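Local coordinates for protein erythromycin dehydratase (Saccharopolyspora erythraea, PDB 3EL6) that probably catalyses the dehydration of a beta-hydroxyacyl intermediate during assembly of the erythromycin polyketide, using a double hotdog fold, at residues V214-D219 against G263-R268; L82-L87 against F225-L230; V175-D180 against R201-K206; E167-E172 against S209-V214. One frame throughout, in Å; residues are numbered along the deposited sequence.

Contact 1 (V214-D219 against G263-R268). With SO4 (sulfate ion), chain B.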
loop_
_atom_site.group_PDB
_atom_site.type_symbol
_atom_site.label_atom_id
_atom_site.label_comp_id
_atom_site.label_asym_id
_atom_site.label_seq_id
_atom_site.Cartn_x
_atom_site.Cartn_y
_atom_site.Cartn_z
ATOM N N VAL A 214 -15.801 32.625 -9.730
ATOM C CA VAL A 214 -16.339 31.391 -9.172
ATOM C C VAL A 214 -15.883 31.384 -7.711
ATOM O O VAL A 214 -14.732 31.626 -7.435
ATOM C CB VAL A 214 -15.777 30.191 -9.917
ATOM C CG1 VAL A 214 -16.285 28.964 -9.239
ATOM C CG2 VAL A 214 -16.214 30.196 -11.398
ATOM N N SER A 215 -16.775 31.118 -6.752
ATOM C CA SER A 215 -16.374 31.150 -5.339
ATOM C C SER A 215 -17.391 30.340 -4.519
ATOM O O SER A 215 -18.531 30.152 -4.942
ATOM C CB SER A 215 -16.282 32.567 -4.737
ATOM O OG SER A 215 -17.566 33.219 -4.842
ATOM N N ILE A 216 -16.910 29.814 -3.396
ATOM C CA ILE A 216 -17.716 29.076 -2.469
ATOM C C ILE A 216 -17.400 29.647 -1.098
ATOM O O ILE A 216 -16.471 30.422 -0.914
ATOM C CB ILE A 216 -17.375 27.549 -2.497
ATOM C CG1 ILE A 216 -15.895 27.324 -2.155
ATOM C CG2 ILE A 216 -17.753 26.959 -3.867
ATOM C CD1 ILE A 216 -15.603 25.826 -1.859
ATOM N N ALA A 217 -18.176 29.277 -0.086
ATOM C CA ALA A 217 -17.792 29.680 1.239
ATOM C C ALA A 217 -16.672 28.776 1.825
ATOM O O ALA A 217 -16.785 27.558 1.808
ATOM C CB ALA A 217 -19.007 29.679 2.155
ATOM N N ALA A 218 -15.644 29.377 2.411
ATOM C CA ALA A 218 -14.577 28.590 3.088
ATOM C C ALA A 218 -15.125 27.571 4.110
ATOM O O ALA A 218 -16.039 27.871 4.873
ATOM C CB ALA A 218 -13.558 29.521 3.722
ATOM N N ASP A 219 -14.632 26.342 4.107
ATOM C CA ASP A 219 -15.029 25.453 5.207
ATOM C C ASP A 219 -13.905 24.560 5.743
ATOM O O ASP A 219 -13.161 24.972 6.638
ATOM C CB ASP A 219 -16.282 24.631 4.904
ATOM C CG ASP A 219 -16.814 23.939 6.142
ATOM O OD1 ASP A 219 -16.158 22.977 6.597
ATOM O OD2 ASP A 219 -17.857 24.362 6.688
ATOM N N GLY A 263 -5.897 25.847 -1.206
ATOM C CA GLY A 263 -6.778 26.546 -0.234
ATOM C C GLY A 263 -7.610 27.694 -0.805
ATOM O O GLY A 263 -8.128 28.549 -0.058
ATOM N N ALA A 264 -7.722 27.727 -2.137
ATOM C CA ALA A 264 -8.480 28.791 -2.770
ATOM C C ALA A 264 -9.971 28.511 -2.517
ATOM O O ALA A 264 -10.423 27.337 -2.560
ATOM C CB ALA A 264 -8.173 28.853 -4.314
ATOM N N THR A 265 -10.725 29.573 -2.223
ATOM C CA THR A 265 -12.208 29.451 -2.238
ATOM C C THR A 265 -12.854 30.478 -3.187
ATOM O O THR A 265 -14.064 30.509 -3.320
ATOM C CB THR A 265 -12.826 29.688 -0.863
ATOM O OG1 THR A 265 -12.417 30.961 -0.358
ATOM C CG2 THR A 265 -12.413 28.559 0.141
ATOM N N SER A 266 -12.038 31.310 -3.832
ATOM C CA SER A 266 -12.539 32.371 -4.693
ATOM C C SER A 266 -11.522 32.565 -5.815
ATOM O O SER A 266 -10.353 32.868 -5.504
ATOM C CB SER A 266 -12.666 33.657 -3.893
ATOM O OG SER A 266 -13.176 34.689 -4.726
ATOM N N VAL A 267 -11.940 32.342 -7.066
ATOM C CA VAL A 267 -10.994 32.366 -8.182
ATOM C C VAL A 267 -11.645 33.042 -9.390
ATOM O O VAL A 267 -12.855 33.278 -9.405
ATOM C CB VAL A 267 -10.561 30.914 -8.575
ATOM C CG1 VAL A 267 -9.749 30.283 -7.379
ATOM C CG2 VAL A 267 -11.792 30.070 -9.020
ATOM N N ARG A 268 -10.827 33.384 -10.393
ATOM C CA ARG A 268 -11.324 33.801 -11.689
ATOM C C ARG A 268 -10.893 32.742 -12.707
ATOM O O ARG A 268 -9.809 32.181 -12.592
ATOM C CB ARG A 268 -10.688 35.148 -12.062
ATOM C CG ARG A 268 -11.060 36.305 -11.075
ATOM C CD ARG A 268 -10.232 37.616 -11.275
ATOM N NE ARG A 268 -10.940 38.681 -10.552
ATOM C CZ ARG A 268 -10.613 39.979 -10.546
ATOM N NH1 ARG A 268 -9.555 40.428 -11.208
ATOM N NH2 ARG A 268 -11.371 40.829 -9.863
HETATM S S SO4 B . -9.500 44.197 -10.406
HETATM O O1 SO4 B . -10.881 43.848 -10.061
HETATM O O2 SO4 B . -8.961 43.286 -11.428
HETATM O O3 SO4 B . -9.466 45.577 -10.910
HETATM O O4 SO4 B . -8.674 44.123 -9.196
HETATM O O HOH W 1 -14.607 32.459 -0.486
#
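Thr-265 and Ile-216 meet through matching first torsions: chi1 of 56° turns the Thr-265 methyl CG2 away from its own carbonyl, toward Ala-218, while 59° sets CG1 of Ile-216 between its backbone N and carbonyl carbon, facing Thr-265. The two side chains cross at about a right angle, with CG1 of Ile-216 4.1 Å from CB of Thr-265. CG2 of Thr-265 comes within 3.7 Å of CA of Ala-218. The Thr-265 hydroxyl turns the other way, to a water 2.7 Å from Thr-265 OG1; the same water donates to Ile-216 O. Here the end of strand 209-215 pairs antiparallel with the start of strand 266-273, in the sheet of the second hotdog. Val-214 and Val-267 form a hydrogen-bonded pair, N of Val-267 reaching O of Val-214 at 2.9 Å, and Ser-215 faces Ser-266 in the next, non-hydrogen-bonded pair. One more bond, Ile-216 N to Thr-265 O at 2.9 Å, closes the ladder just as the strands part. Arg-268, extended, holds a sulfate probably left from crystallisation, with NH1 and NH2 each giving a nearly straight bond to a different oxygen. Val-214 and Val-267 both turn to Leu-229 of helix 227-235, and strand 278-284 continues the sheet beyond 266-273.

Contact 2 (L82-L87 against F225-L230)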
loop_
_atom_site.group_PDB
_atom_site.type_symbol
_atom_site.label_atom_id
_atom_site.label_comp_id
_atom_site.label_asym_id
_atom_site.label_seq_id
_atom_site.Cartn_x
_atom_site.Cartn_y
_atom_site.Cartn_z
ATOM N N LEU A 82 -12.539 13.321 -7.430
ATOM C CA LEU A 82 -11.445 12.382 -7.760
ATOM C C LEU A 82 -10.249 13.165 -8.239
ATOM O O LEU A 82 -9.117 12.768 -7.992
ATOM C CB LEU A 82 -11.897 11.379 -8.819
ATOM C CG LEU A 82 -13.116 10.547 -8.365
ATOM C CD1 LEU A 82 -13.389 9.345 -9.364
ATOM C CD2 LEU A 82 -13.032 10.096 -6.888
ATOM N N VAL A 83 -10.463 14.276 -8.959
ATOM C CA VAL A 83 -9.316 15.077 -9.445
ATOM C C VAL A 83 -8.590 15.710 -8.240
ATOM O O VAL A 83 -7.353 15.691 -8.121
ATOM C CB VAL A 83 -9.790 16.183 -10.445
ATOM C CG1 VAL A 83 -8.645 17.246 -10.784
ATOM C CG2 VAL A 83 -10.383 15.533 -11.693
ATOM N N ASP A 84 -9.346 16.265 -7.300
ATOM C CA ASP A 84 -8.709 16.896 -6.123
ATOM C C ASP A 84 -7.976 15.830 -5.314
ATOM O O ASP A 84 -6.856 16.015 -4.887
ATOM C CB ASP A 84 -9.808 17.602 -5.247
ATOM C CG ASP A 84 -9.301 17.892 -3.836
ATOM O OD1 ASP A 84 -8.318 18.674 -3.677
ATOM O OD2 ASP A 84 -9.827 17.264 -2.884
ATOM N N LEU A 85 -8.588 14.655 -5.169
ATOM C CA LEU A 85 -7.910 13.606 -4.369
ATOM C C LEU A 85 -6.604 13.188 -5.073
ATOM O O LEU A 85 -5.615 12.954 -4.431
ATOM C CB LEU A 85 -8.842 12.391 -4.228
ATOM C CG LEU A 85 -9.853 12.543 -3.056
ATOM C CD1 LEU A 85 -10.857 11.450 -3.237
ATOM C CD2 LEU A 85 -9.203 12.464 -1.695
ATOM N N ALA A 86 -6.628 13.107 -6.395
ATOM C CA ALA A 86 -5.416 12.714 -7.143
ATOM C C ALA A 86 -4.327 13.773 -7.046
ATOM O O ALA A 86 -3.163 13.439 -6.955
ATOM C CB ALA A 86 -5.778 12.452 -8.645
ATOM N N LEU A 87 -4.688 15.050 -7.050
ATOM C CA LEU A 87 -3.712 16.115 -6.821
ATOM C C LEU A 87 -3.102 16.028 -5.414
ATOM O O LEU A 87 -1.913 16.326 -5.225
ATOM C CB LEU A 87 -4.408 17.498 -7.034
ATOM C CG LEU A 87 -4.753 17.804 -8.502
ATOM C CD1 LEU A 87 -5.718 19.042 -8.537
ATOM C CD2 LEU A 87 -3.440 18.165 -9.294
ATOM N N PHE A 225 -7.417 21.332 -4.139
ATOM C CA PHE A 225 -8.280 22.347 -4.799
ATOM C C PHE A 225 -9.712 21.918 -4.418
ATOM O O PHE A 225 -10.213 20.912 -4.912
ATOM C CB PHE A 225 -8.160 22.273 -6.327
ATOM C CG PHE A 225 -8.748 23.495 -7.071
ATOM C CD1 PHE A 225 -7.933 24.264 -7.904
ATOM C CD2 PHE A 225 -10.103 23.846 -6.943
ATOM C CE1 PHE A 225 -8.456 25.391 -8.608
ATOM C CE2 PHE A 225 -10.652 24.944 -7.640
ATOM C CZ PHE A 225 -9.836 25.736 -8.454
ATOM N N HIS A 226 -10.361 22.666 -3.539
ATOM C CA HIS A 226 -11.723 22.283 -3.084
ATOM C C HIS A 226 -12.597 21.754 -4.190
ATOM O O HIS A 226 -12.832 22.435 -5.210
ATOM C CB HIS A 226 -12.421 23.520 -2.419
ATOM C CG HIS A 226 -13.590 23.127 -1.566
ATOM N ND1 HIS A 226 -14.686 22.498 -2.076
ATOM C CD2 HIS A 226 -13.769 23.176 -0.215
ATOM C CE1 HIS A 226 -15.535 22.220 -1.095
ATOM N NE2 HIS A 226 -14.998 22.631 0.048
ATOM N N PRO A 227 -13.130 20.520 -4.054
ATOM C CA PRO A 227 -13.785 19.902 -5.181
ATOM C C PRO A 227 -15.109 20.535 -5.596
ATOM O O PRO A 227 -15.535 20.403 -6.798
ATOM C CB PRO A 227 -13.955 18.436 -4.728
ATOM C CG PRO A 227 -13.950 18.518 -3.281
ATOM C CD PRO A 227 -13.080 19.623 -2.872
ATOM N N VAL A 228 -15.759 21.238 -4.647
ATOM C CA VAL A 228 -16.924 21.981 -5.102
ATOM C C VAL A 228 -16.470 23.168 -5.984
ATOM O O VAL A 228 -17.029 23.397 -7.064
ATOM C CB VAL A 228 -17.832 22.390 -3.955
ATOM C CG1 VAL A 228 -19.092 23.149 -4.474
ATOM C CG2 VAL A 228 -18.298 21.078 -3.253
ATOM N N LEU A 229 -15.476 23.890 -5.508
ATOM C CA LEU A 229 -14.918 25.011 -6.292
ATOM C C LEU A 229 -14.433 24.493 -7.645
ATOM O O LEU A 229 -14.707 25.079 -8.692
ATOM C CB LEU A 229 -13.834 25.709 -5.505
ATOM C CG LEU A 229 -13.278 27.007 -6.165
ATOM C CD1 LEU A 229 -14.392 28.092 -6.142
ATOM C CD2 LEU A 229 -12.030 27.578 -5.451
ATOM N N LEU A 230 -13.746 23.340 -7.655
ATOM C CA LEU A 230 -13.210 22.814 -8.943
ATOM C C LEU A 230 -14.305 22.359 -9.870
ATOM O O LEU A 230 -14.228 22.518 -11.108
ATOM C CB LEU A 230 -12.317 21.611 -8.617
ATOM C CG LEU A 230 -11.590 21.014 -9.834
ATOM C CD1 LEU A 230 -10.694 22.103 -10.336
ATOM C CD2 LEU A 230 -10.746 19.893 -9.214
#
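OD1 of Asp-84 takes the backbone N-H of Phe-225 at 2.8 Å, nearly straight at 166°, and a weak second bond from the N of Ala-224. The Phe-225 donor comes in on the anti side of the carboxylate, 29° out of its plane. The other oxygen, OD2, is bonded to NE2 of His-37, so both ends of this buried carboxylate have partners and its rotation is fixed. With CG anti to the backbone N (chi1 163°), the Asp-84 side chain leans off helix 79-93 onto the turn that opens helix 227-235, where CD of Pro-227 lies 4.0 Å from OD2. These are the hotdog helices of the two halves of the double hotdog fold, meeting close to the centre of the chain. The residues from His-226 to Leu-230 are the start of the HPxxxD motif of polyketide synthase dehydratases. His-226 itself is the N-cap: its ND1 accepts from N of Val-228 at 3.1 Å, the donor lying almost in the imidazole plane. One turn into the helix, Leu-230 divides its two methyls. CD2 touches CG1 of Val-83 at 3.7 Å, the two side chains crossing at about a right angle, whereas CD1 sits over the centre of the Phe-225 ring, 3.8 Å above its plane. Trp-254 of strand 251-259 lies against both Val-83 and Leu-230.

Contact 3 (V175-D180 against R201-K206)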
loop_
_atom_site.group_PDB
_atom_site.type_symbol
_atom_site.label_atom_id
_atom_site.label_comp_id
_atom_site.label_asym_id
_atom_site.label_seq_id
_atom_site.Cartn_x
_atom_site.Cartn_y
_atom_site.Cartn_z
ATOM N N VAL A 175 -18.454 40.640 -23.085
ATOM C CA VAL A 175 -19.812 41.008 -22.771
ATOM C C VAL A 175 -20.396 40.075 -21.716
ATOM O O VAL A 175 -20.085 38.876 -21.668
ATOM C CB VAL A 175 -20.752 41.053 -24.032
ATOM C CG1 VAL A 175 -20.071 41.850 -25.156
ATOM C CG2 VAL A 175 -21.079 39.655 -24.546
ATOM N N ARG A 176 -21.263 40.635 -20.891
ATOM C CA ARG A 176 -21.865 39.862 -19.844
ATOM C C ARG A 176 -22.638 38.703 -20.392
ATOM O O ARG A 176 -23.386 38.816 -21.415
ATOM C CB ARG A 176 -22.824 40.750 -19.053
ATOM C CG ARG A 176 -23.468 40.015 -17.961
ATOM C CD ARG A 176 -24.863 40.438 -17.863
ATOM N NE ARG A 176 -25.095 41.242 -16.705
ATOM C CZ ARG A 176 -26.283 41.812 -16.437
ATOM N NH1 ARG A 176 -27.352 41.662 -17.286
ATOM N NH2 ARG A 176 -26.400 42.524 -15.315
ATOM N N ILE A 177 -22.495 37.566 -19.686
ATOM C CA ILE A 177 -23.363 36.422 -19.893
ATOM C C ILE A 177 -24.411 36.433 -18.792
ATOM O O ILE A 177 -24.072 36.258 -17.602
ATOM C CB ILE A 177 -22.571 35.086 -19.806
ATOM C CG1 ILE A 177 -21.386 35.113 -20.792
ATOM C CG2 ILE A 177 -23.537 33.929 -20.059
ATOM C CD1 ILE A 177 -20.487 33.823 -20.775
ATOM N N PRO A 178 -25.678 36.705 -19.139
ATOM C CA PRO A 178 -26.624 36.744 -17.988
ATOM C C PRO A 178 -26.805 35.331 -17.361
ATOM O O PRO A 178 -26.965 34.371 -18.097
ATOM C CB PRO A 178 -27.954 37.190 -18.649
ATOM C CG PRO A 178 -27.485 38.025 -19.848
ATOM C CD PRO A 178 -26.286 37.246 -20.378
ATOM N N LEU A 179 -26.774 35.230 -16.038
ATOM C CA LEU A 179 -26.788 33.903 -15.367
ATOM C C LEU A 179 -28.137 33.542 -14.720
ATOM O O LEU A 179 -28.288 32.476 -14.131
ATOM C CB LEU A 179 -25.682 33.850 -14.316
ATOM C CG LEU A 179 -24.242 33.826 -14.896
ATOM C CD1 LEU A 179 -23.169 33.997 -13.795
ATOM C CD2 LEU A 179 -24.050 32.553 -15.696
ATOM N N ASP A 180 -29.134 34.417 -14.858
ATOM C CA ASP A 180 -30.364 34.296 -14.068
ATOM C C ASP A 180 -31.048 32.929 -14.088
ATOM O O ASP A 180 -31.342 32.352 -13.022
ATOM C CB ASP A 180 -31.308 35.461 -14.393
ATOM C CG ASP A 180 -30.544 36.758 -14.525
ATOM O OD1 ASP A 180 -30.177 37.164 -15.667
ATOM O OD2 ASP A 180 -30.217 37.326 -13.454
ATOM N N ARG A 201 -20.537 32.985 -10.133
ATOM C CA ARG A 201 -21.048 34.238 -9.523
ATOM C C ARG A 201 -21.223 35.341 -10.620
ATOM O O ARG A 201 -22.088 36.245 -10.510
ATOM C CB ARG A 201 -20.112 34.742 -8.445
ATOM C CG ARG A 201 -19.859 33.759 -7.276
ATOM C CD ARG A 201 -21.155 33.409 -6.453
ATOM N NE ARG A 201 -20.849 32.207 -5.647
ATOM C CZ ARG A 201 -21.737 31.441 -5.034
ATOM N NH1 ARG A 201 -23.011 31.831 -4.957
ATOM N NH2 ARG A 201 -21.339 30.312 -4.445
ATOM N N ALA A 202 -20.375 35.292 -11.648
ATOM C CA ALA A 202 -20.472 36.261 -12.777
ATOM C C ALA A 202 -19.777 35.660 -13.990
ATOM O O ALA A 202 -18.879 34.819 -13.814
ATOM C CB ALA A 202 -19.773 37.578 -12.374
ATOM N N ALA A 203 -20.210 35.994 -15.211
ATOM C CA ALA A 203 -19.531 35.441 -16.367
ATOM C C ALA A 203 -19.640 36.419 -17.550
ATOM O O ALA A 203 -20.590 37.237 -17.625
ATOM C CB ALA A 203 -20.155 34.113 -16.776
ATOM N N TRP A 204 -18.687 36.291 -18.463
ATOM C CA TRP A 204 -18.592 37.168 -19.659
ATOM C C TRP A 204 -18.039 36.317 -20.789
ATOM O O TRP A 204 -17.384 35.298 -20.520
ATOM C CB TRP A 204 -17.616 38.301 -19.432
ATOM C CG TRP A 204 -17.968 39.267 -18.322
ATOM C CD1 TRP A 204 -18.695 40.436 -18.418
ATOM C CD2 TRP A 204 -17.539 39.170 -16.944
ATOM N NE1 TRP A 204 -18.755 41.045 -17.179
ATOM C CE2 TRP A 204 -18.055 40.300 -16.261
ATOM C CE3 TRP A 204 -16.784 38.220 -16.224
ATOM C CZ2 TRP A 204 -17.832 40.520 -14.900
ATOM C CZ3 TRP A 204 -16.564 38.439 -14.852
ATOM C CH2 TRP A 204 -17.084 39.586 -14.215
ATOM N N ARG A 205 -18.236 36.741 -22.039
ATOM C CA ARG A 205 -17.797 35.961 -23.177
ATOM C C ARG A 205 -17.168 36.896 -24.163
ATOM O O ARG A 205 -17.574 38.053 -24.262
ATOM C CB ARG A 205 -19.001 35.294 -23.810
ATOM C CG ARG A 205 -18.680 34.395 -24.967
ATOM C CD ARG A 205 -19.711 33.276 -25.079
ATOM N NE ARG A 205 -19.494 32.501 -26.299
ATOM C CZ ARG A 205 -20.340 31.582 -26.753
ATOM N NH1 ARG A 205 -21.448 31.323 -26.070
ATOM N NH2 ARG A 205 -20.077 30.926 -27.884
ATOM N N LYS A 206 -16.146 36.418 -24.848
ATOM C CA LYS A 206 -15.517 37.137 -25.949
ATOM C C LYS A 206 -15.136 36.076 -26.993
ATOM O O LYS A 206 -14.378 35.161 -26.681
ATOM C CB LYS A 206 -14.276 37.859 -25.472
ATOM C CG LYS A 206 -13.693 38.743 -26.574
ATOM C CD LYS A 206 -12.217 38.949 -26.394
ATOM C CE LYS A 206 -11.923 39.770 -25.165
ATOM N NZ LYS A 206 -10.438 39.882 -25.016
HETATM O O HOH W 2 -22.804 37.278 -15.458
#
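Ile-177 and Leu-179 point into strand 200-206 and meet Ala-203, whereas Trp-204 turns to the other face of that strand. CB of Ala-203 lies 4.0 Å from CB of Ile-177 and 4.2 Å from CD1 of Leu-179, so one small methyl is shared by two larger side chains. From there Ile-177 runs on along the strand: CG1 stands anti to its own carbonyl carbon (chi1 -55°), and CD1 passes over the Trp-204 carbonyl to reach CB of Arg-205 at 3.7 Å. Trp-204 touches the partner backbone instead. Its CD1 meets CA of Arg-176 obliquely at 3.5 Å, and C of Val-175 lies at the edge of the indole.

Val-175 and Arg-205 form an antiparallel hydrogen-bonded pair, with Arg-205 N to Val-175 O at 2.8 Å. The last direct backbone bond, Ile-177 N to Ala-203 O at 2.8 Å, is straight at the hydrogen, but the donor stands well above the carbonyl plane, 41° out of it, as the chains diverge. Beyond it a water takes over, donating to O of Ile-177 and accepting from N of Ala-203 at 2.9 Å. The guanidinium of Arg-205 leads away to a salt bridge with Asp-208.

Within this chain, strand 175-176 is the outermost on this side of the second hotdog's sheet, just ahead of helix 182-188. Strand 200-206 pairs along its other edge with 209-215, where Arg-201 and Ala-202 both face Glu-213 in a classic beta bulge.

Contact 4 (E167-E172 against S209-V214)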
loop_
_atom_site.group_PDB
_atom_site.type_symbol
_atom_site.label_atom_id
_atom_site.label_comp_id
_atom_site.label_asym_id
_atom_site.label_seq_id
_atom_site.Cartn_x
_atom_site.Cartn_y
_atom_site.Cartn_z
ATOM N N GLU A 167 -4.024 42.423 -16.598
ATOM C CA GLU A 167 -4.956 42.898 -17.607
ATOM C C GLU A 167 -6.357 43.175 -17.033
ATOM O O GLU A 167 -6.734 42.617 -16.015
ATOM C CB GLU A 167 -5.081 41.855 -18.707
ATOM C CG GLU A 167 -5.706 42.428 -19.937
ATOM C CD GLU A 167 -6.446 41.420 -20.785
ATOM O OE1 GLU A 167 -6.052 40.246 -20.814
ATOM O OE2 GLU A 167 -7.435 41.813 -21.435
ATOM N N GLN A 168 -7.121 44.037 -17.693
ATOM C CA GLN A 168 -8.446 44.434 -17.205
ATOM C C GLN A 168 -9.333 43.180 -17.054
ATOM O O GLN A 168 -9.293 42.308 -17.919
ATOM C CB GLN A 168 -9.090 45.420 -18.216
ATOM C CG GLN A 168 -10.509 45.844 -17.877
ATOM C CD GLN A 168 -11.076 46.839 -18.899
ATOM O OE1 GLN A 168 -12.290 46.880 -19.161
ATOM N NE2 GLN A 168 -10.198 47.624 -19.494
ATOM N N TRP A 169 -10.158 43.113 -16.002
ATOM C CA TRP A 169 -11.041 41.936 -15.767
ATOM C C TRP A 169 -12.546 42.276 -15.757
ATOM O O TRP A 169 -12.945 43.091 -14.977
ATOM C CB TRP A 169 -10.701 41.319 -14.398
ATOM C CG TRP A 169 -11.692 40.194 -14.029
ATOM C CD1 TRP A 169 -12.783 40.269 -13.179
ATOM C CD2 TRP A 169 -11.677 38.861 -14.552
ATOM N NE1 TRP A 169 -13.450 39.025 -13.157
ATOM C CE2 TRP A 169 -12.783 38.159 -13.985
ATOM C CE3 TRP A 169 -10.818 38.178 -15.422
ATOM C CZ2 TRP A 169 -13.039 36.813 -14.273
ATOM C CZ3 TRP A 169 -11.064 36.840 -15.705
ATOM C CH2 TRP A 169 -12.178 36.170 -15.137
ATOM N N PRO A 170 -13.364 41.672 -16.630
ATOM C CA PRO A 170 -12.926 40.827 -17.728
ATOM C C PRO A 170 -12.224 41.681 -18.800
ATOM O O PRO A 170 -12.198 42.917 -18.690
ATOM C CB PRO A 170 -14.228 40.307 -18.295
ATOM C CG PRO A 170 -15.212 41.502 -18.040
ATOM C CD PRO A 170 -14.802 42.014 -16.721
ATOM N N PRO A 171 -11.696 41.042 -19.851
ATOM C CA PRO A 171 -11.030 41.848 -20.892
ATOM C C PRO A 171 -11.965 42.920 -21.490
ATOM O O PRO A 171 -13.194 42.785 -21.419
ATOM C CB PRO A 171 -10.705 40.805 -21.965
ATOM C CG PRO A 171 -10.514 39.529 -21.155
ATOM C CD PRO A 171 -11.582 39.592 -20.102
ATOM N N GLU A 172 -11.379 43.932 -22.137
ATOM C CA GLU A 172 -12.128 45.091 -22.668
ATOM C C GLU A 172 -13.387 44.806 -23.493
ATOM O O GLU A 172 -14.443 45.416 -23.243
ATOM C CB GLU A 172 -11.176 46.055 -23.422
ATOM C CG GLU A 172 -10.420 47.004 -22.448
ATOM C CD GLU A 172 -9.243 47.801 -23.079
ATOM O OE1 GLU A 172 -9.448 48.530 -24.084
ATOM O OE2 GLU A 172 -8.105 47.708 -22.541
ATOM N N SER A 209 -14.216 32.382 -26.011
ATOM C CA SER A 209 -13.650 32.366 -24.640
ATOM C C SER A 209 -14.673 32.814 -23.586
ATOM O O SER A 209 -15.479 33.712 -23.852
ATOM C CB SER A 209 -12.462 33.293 -24.573
ATOM O OG SER A 209 -11.429 32.768 -25.407
ATOM N N VAL A 210 -14.616 32.209 -22.400
ATOM C CA VAL A 210 -15.555 32.486 -21.321
ATOM C C VAL A 210 -14.732 32.907 -20.129
ATOM O O VAL A 210 -13.694 32.289 -19.855
ATOM C CB VAL A 210 -16.341 31.194 -20.975
ATOM C CG1 VAL A 210 -17.134 31.363 -19.665
ATOM C CG2 VAL A 210 -17.242 30.770 -22.144
ATOM N N TYR A 211 -15.149 33.962 -19.406
ATOM C CA TYR A 211 -14.436 34.463 -18.258
ATOM C C TYR A 211 -15.450 34.298 -17.112
ATOM O O TYR A 211 -16.639 34.601 -17.330
ATOM C CB TYR A 211 -14.129 35.949 -18.442
ATOM C CG TYR A 211 -13.281 36.152 -19.671
ATOM C CD1 TYR A 211 -11.905 36.253 -19.569
ATOM C CD2 TYR A 211 -13.866 36.103 -20.926
ATOM C CE1 TYR A 211 -11.108 36.371 -20.734
ATOM C CE2 TYR A 211 -13.081 36.208 -22.094
ATOM C CZ TYR A 211 -11.733 36.344 -21.979
ATOM O OH TYR A 211 -10.993 36.436 -23.145
ATOM N N ALA A 212 -15.042 33.847 -15.925
ATOM C CA ALA A 212 -16.101 33.697 -14.876
ATOM C C ALA A 212 -15.473 33.993 -13.525
ATOM O O ALA A 212 -14.290 33.793 -13.347
ATOM C CB ALA A 212 -16.711 32.281 -14.901
ATOM N N GLU A 213 -16.265 34.487 -12.559
ATOM C CA GLU A 213 -15.843 34.586 -11.178
ATOM C C GLU A 213 -16.551 33.410 -10.509
ATOM O O GLU A 213 -17.759 33.243 -10.676
ATOM C CB GLU A 213 -16.363 35.897 -10.575
ATOM C CG GLU A 213 -15.514 37.110 -11.060
ATOM C CD GLU A 213 -16.063 38.443 -10.601
ATOM O OE1 GLU A 213 -17.123 38.480 -9.892
ATOM O OE2 GLU A 213 -15.424 39.458 -10.976
ATOM N N VAL A 214 -15.801 32.625 -9.730
ATOM C CA VAL A 214 -16.339 31.391 -9.172
ATOM C C VAL A 214 -15.883 31.384 -7.711
ATOM O O VAL A 214 -14.732 31.626 -7.435
ATOM C CB VAL A 214 -15.777 30.191 -9.917
ATOM C CG1 VAL A 214 -16.285 28.964 -9.239
ATOM C CG2 VAL A 214 -16.214 30.196 -11.398
#
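A cis-proline loop, with the cis peptide bond between Trp-169 and Pro-170, packs here against strand 209-215 of the second hotdog's sheet. Tyr-211 points at the loop and the end of the Glu-213 side chain bends to it, while Val-214 meets helix 227-235. The Trp-169 indole, carried with CG anti to its backbone N (chi1 174°), lies alongside Glu-213, and NE1 gives a bent hydrogen bond of 3.0 Å to OE2. The carboxylate receives it on the anti lone pair of OE2, and the two planes are only 14° apart, so indole and carboxylate lie almost flat with one another. Further round the same edge, CZ2 of Trp-169 approaches O of Ala-212 at 3.4 Å, and CH2 rests 3.8 Å from CB of Tyr-211. Trp-169 also makes a cation-pi contact with Arg-268 and sits near the sulfate bound there, while its ring meets that of Trp-204 at about 80°. Pro-171 covers one face of Tyr-211 in a CH-pi contact, with Pro-170 CB more loosely placed 4.4 Å from Tyr-211 CB. CD of Pro-171 stands 3.5 Å from the ring centroid, offset toward the rim, and CG presses tightly on CE1 of Tyr-211 at 3.2 Å.

Strand 209-215 joins contacts 1 and 4, which share Val-214, and it pairs with strand 200-206 of contact 3. Contacts 3 and 4 are 9 Å apart between centres and meet where Trp-204 O lies 2.8 Å from Tyr-211 N, a probable hydrogen bond. Contacts 1 and 3 touch through Arg-201 NH2 and Ser-215 O, 2.9 Å apart. Contacts 1 and 4 also touch at Arg-268 CZ and Trp-169 CD1, 3.4 Å apart, beside the sulfate. Contact 2, at the helix that carries the family's HPxxxD motif, reaches this sheet through Leu-229, whose CD1 is 3.7 Å from CG1 of Val-214; contacts 2 and 3 do not touch, their nearest atoms being about 7 Å apart.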